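Local coordinates for UPF0749 protein MT1873 (Mycobacterium tuberculosis, PDB 3GMG), which is of unknown function but belongs to the UPF0749 (DUF881) family and is probably associated with the cell membrane, this chain being its C-terminal part, at residues I58-A63 / A117-P122. Numbering follows the deposited sequence.
Sequences INELRA and AAMNIP
Glu60, on helix 51-63, meets Ala118 and Met119 at the end of helix 112-119. The two helices lie beside each other on one face of the antiparallel five-stranded sheet. Between residues 58-63 and 117-122 the nearest CA atoms are those of Glu60 and Ala118, 5.9 Å apart. The small methyl of Ala118 permits this approach: its CB rests 3.7 Å from the backbone O of Glu60. Met119 reaches the other helix with its terminal methyl. Its chain bends at chi2 (-60°) and again at chi3 (99°), which turns CE back toward helix 51-63. CE then sits between two neighbours of that helix. Met119 CE lies 3.7 Å from Leu61 CD2, and the two side chains cross at about a right angle. Met119 CE also touches Glu60 CB and lies 3.6 Å from Glu60 OE1. Leu61 and Met119 both pack on Ile40 of strand 37-43, and Leu61 further touches Ile69 and Ile106, so the apolar layer continues into the sheet below.

The Glu60 chain is extended beyond CG and carries its carboxylate alongside the last helical turn of residues 117-119. A water bridges the segments, donating one hydrogen bond to Glu60 OE1 at 2.7 Å and another to Met119 O at 2.8 Å. The second carboxylate oxygen, OE2, accepts from the backbone N of Ala125, at the start of helix 125-131. Gln126 NE2 also bonds to Met119 O, which thus has two donors.

The contact is therefore apolar on the sheet side and water-mediated at its polar end. The carboxylate links three helices through the water and the Ala125 amide, and its negative charge would probably be eased by the N-terminal end of helix 125-131.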
ATOM      1  N   ILE A  58       0.151  -9.914  -8.403  1.00 14.20           N
ATOM      2  CA  ILE A  58       0.958  -8.827  -7.844  1.00 14.66           C
ATOM      3  C   ILE A  58       1.441  -9.210  -6.446  1.00 14.93           C
ATOM      4  O   ILE A  58       2.614  -9.036  -6.112  1.00 14.85           O
ATOM      5  CB  ILE A  58       0.153  -7.510  -7.793  1.00 15.15           C
ATOM      6  CG1 ILE A  58      -0.161  -7.008  -9.208  1.00 16.06           C
ATOM      7  CG2 ILE A  58       0.918  -6.419  -7.037  1.00 16.24           C
ATOM      8  CD1 ILE A  58      -1.221  -5.927  -9.215  1.00 19.56           C
ATOM      9  N   ASN A  59       0.536  -9.734  -5.634  1.00 15.22           N
ATOM     10  CA  ASN A  59       0.893 -10.057  -4.252  1.00 16.02           C
ATOM     11  C   ASN A  59       1.837 -11.245  -4.162  1.00 15.32           C
ATOM     12  O   ASN A  59       2.711 -11.290  -3.286  1.00 15.01           O
ATOM     13  CB  ASN A  59      -0.370 -10.301  -3.419  1.00 16.77           C
ATOM     14  CG  ASN A  59      -1.076  -9.008  -3.046  1.00 18.22           C
ATOM     15  OD1 ASN A  59      -0.427  -7.968  -2.907  1.00 24.01           O
ATOM     16  ND2 ASN A  59      -2.389  -9.069  -2.863  1.00 22.85           N
ATOM     17  N   GLU A  60       1.704 -12.215  -5.060  1.00 14.51           N
ATOM     18  CA  GLU A  60       2.647 -13.327  -5.123  1.00 14.56           C
ATOM     19  C   GLU A  60       4.051 -12.823  -5.484  1.00 14.54           C
ATOM     20  O   GLU A  60       5.049 -13.234  -4.899  1.00 14.79           O
ATOM     21  CB  GLU A  60       2.184 -14.410  -6.110  1.00 15.42           C
ATOM     22  CG  GLU A  60       1.000 -15.192  -5.569  1.00 17.32           C
ATOM     23  CD  GLU A  60       0.299 -16.033  -6.602  1.00 20.36           C
ATOM     24  OE1 GLU A  60       0.946 -16.440  -7.588  1.00 21.80           O
ATOM     25  OE2 GLU A  60      -0.918 -16.271  -6.420  1.00 24.68           O
ATOM     26  N   LEU A  61       4.137 -11.923  -6.457  1.00 14.02           N
ATOM     27  CA  LEU A  61       5.422 -11.370  -6.863  1.00 14.10           C
ATOM     28  C   LEU A  61       6.048 -10.545  -5.736  1.00 15.02           C
ATOM     29  O   LEU A  61       7.249 -10.637  -5.502  1.00 14.97           O
ATOM     30  CB  LEU A  61       5.291 -10.529  -8.147  1.00 13.45           C
ATOM     31  CG  LEU A  61       4.940 -11.331  -9.408  1.00 13.72           C
ATOM     32  CD1 LEU A  61       4.531 -10.348 -10.519  1.00 14.71           C
ATOM     33  CD2 LEU A  61       6.099 -12.231  -9.826  1.00 14.53           C
ATOM     34  N   ARG A  62       5.226  -9.749  -5.062  1.00 16.69           N
ATOM     35  CA  ARG A  62       5.701  -9.003  -3.891  1.00 18.07           C
ATOM     36  C   ARG A  62       6.210  -9.939  -2.819  1.00 18.15           C
ATOM     37  O   ARG A  62       7.277  -9.683  -2.230  1.00 19.63           O
ATOM     38  CB  ARG A  62       4.592  -8.159  -3.312  1.00 18.76           C
ATOM     39  CG  ARG A  62       4.251  -6.993  -4.121  1.00 20.97           C
ATOM     40  CD  ARG A  62       3.038  -6.328  -3.530  1.00 23.48           C
ATOM     41  NE  ARG A  62       2.757  -5.050  -4.151  1.00 24.32           N
ATOM     42  CZ  ARG A  62       1.563  -4.470  -4.195  1.00 24.55           C
ATOM     43  NH1 ARG A  62       0.495  -5.061  -3.670  1.00 27.04           N
ATOM     44  NH2 ARG A  62       1.435  -3.295  -4.788  1.00 25.25           N
ATOM     45  N   ALA A  63       5.475 -11.025  -2.566  1.00 17.98           N
ATOM     46  CA  ALA A  63       5.886 -12.019  -1.562  1.00 18.28           C
ATOM     47  C   ALA A  63       7.303 -12.478  -1.868  1.00 18.22           C
ATOM     48  O   ALA A  63       8.168 -12.437  -0.989  1.00 19.64           O
ATOM     49  CB  ALA A  63       4.909 -13.218  -1.498  1.00 18.11           C
ATOM     50  N   ALA A 117       9.180 -19.495  -8.819  1.00 13.48           N
ATOM     51  CA  ALA A 117       8.639 -20.425  -7.815  1.00 14.36           C
ATOM     52  C   ALA A 117       7.301 -19.940  -7.278  1.00 14.33           C
ATOM     53  O   ALA A 117       6.364 -20.740  -7.145  1.00 16.14           O
ATOM     54  CB  ALA A 117       9.631 -20.629  -6.663  1.00 14.39           C
ATOM     55  N   ALA A 118       7.195 -18.641  -6.997  1.00 13.89           N
ATOM     56  CA  ALA A 118       5.950 -18.074  -6.496  1.00 13.58           C
ATOM     57  C   ALA A 118       4.828 -18.328  -7.475  1.00 13.76           C
ATOM     58  O   ALA A 118       3.717 -18.690  -7.088  1.00 13.87           O
ATOM     59  CB  ALA A 118       6.084 -16.579  -6.198  1.00 14.32           C
ATOM     60  N   MET A 119       5.115 -18.124  -8.761  1.00 14.36           N
ATOM     61  CA  MET A 119       4.081 -18.356  -9.769  1.00 14.64           C
ATOM     62  C   MET A 119       3.595 -19.793  -9.816  1.00 15.61           C
ATOM     63  O   MET A 119       2.450 -20.030 -10.167  1.00 15.28           O
ATOM     64  CB  MET A 119       4.547 -17.911 -11.163  1.00 14.99           C
ATOM     65  CG  MET A 119       4.668 -16.408 -11.368  1.00 14.91           C
ATOM     66  SD  MET A 119       3.170 -15.398 -11.142  1.00 13.21           S
ATOM     67  CE  MET A 119       3.582 -14.910  -9.512  1.00 11.19           C
ATOM     68  N   ASN A 120       4.448 -20.743  -9.439  1.00 16.31           N
ATOM     69  CA  ASN A 120       4.103 -22.158  -9.486  1.00 18.02           C
ATOM     70  C   ASN A 120       3.502 -22.744  -8.200  1.00 18.18           C
ATOM     71  O   ASN A 120       3.240 -23.934  -8.141  1.00 19.60           O
ATOM     72  CB  ASN A 120       5.336 -22.953  -9.919  1.00 18.87           C
ATOM     73  CG  ASN A 120       5.705 -22.681 -11.367  1.00 22.17           C
ATOM     74  OD1 ASN A 120       4.825 -22.550 -12.226  1.00 24.29           O
ATOM     75  ND2 ASN A 120       7.004 -22.571 -11.646  1.00 26.08           N
ATOM     76  N   ILE A 121       3.218 -21.915  -7.210  1.00 18.42           N
ATOM     77  CA  ILE A 121       2.648 -22.417  -5.959  1.00 19.34           C
ATOM     78  C   ILE A 121       1.177 -22.740  -6.226  1.00 20.63           C
ATOM     79  O   ILE A 121       0.440 -21.900  -6.761  1.00 19.80           O
ATOM     80  CB  ILE A 121       2.773 -21.388  -4.841  1.00 19.02           C
ATOM     81  CG1 ILE A 121       4.240 -21.151  -4.499  1.00 19.62           C
ATOM     82  CG2 ILE A 121       2.035 -21.845  -3.575  1.00 20.10           C
ATOM     83  CD1 ILE A 121       4.438 -19.997  -3.544  1.00 20.59           C
ATOM     84  N   PRO A 122       0.735 -23.959  -5.871  1.00 22.11           N
ATOM     85  CA  PRO A 122      -0.670 -24.294  -6.110  1.00 22.87           C
ATOM     86  C   PRO A 122      -1.622 -23.428  -5.312  1.00 23.15           C
ATOM     87  O   PRO A 122      -1.298 -22.980  -4.207  1.00 23.17           O
ATOM     88  CB  PRO A 122      -0.777 -25.766  -5.679  1.00 23.01           C
ATOM     89  CG  PRO A 122       0.590 -26.260  -5.516  1.00 23.84           C
ATOM     90  CD  PRO A 122       1.470 -25.068  -5.252  1.00 22.75           C
TER
HETATM   91  O   HOH W   1       0.344 -18.627  -9.039  1.00 18.38           O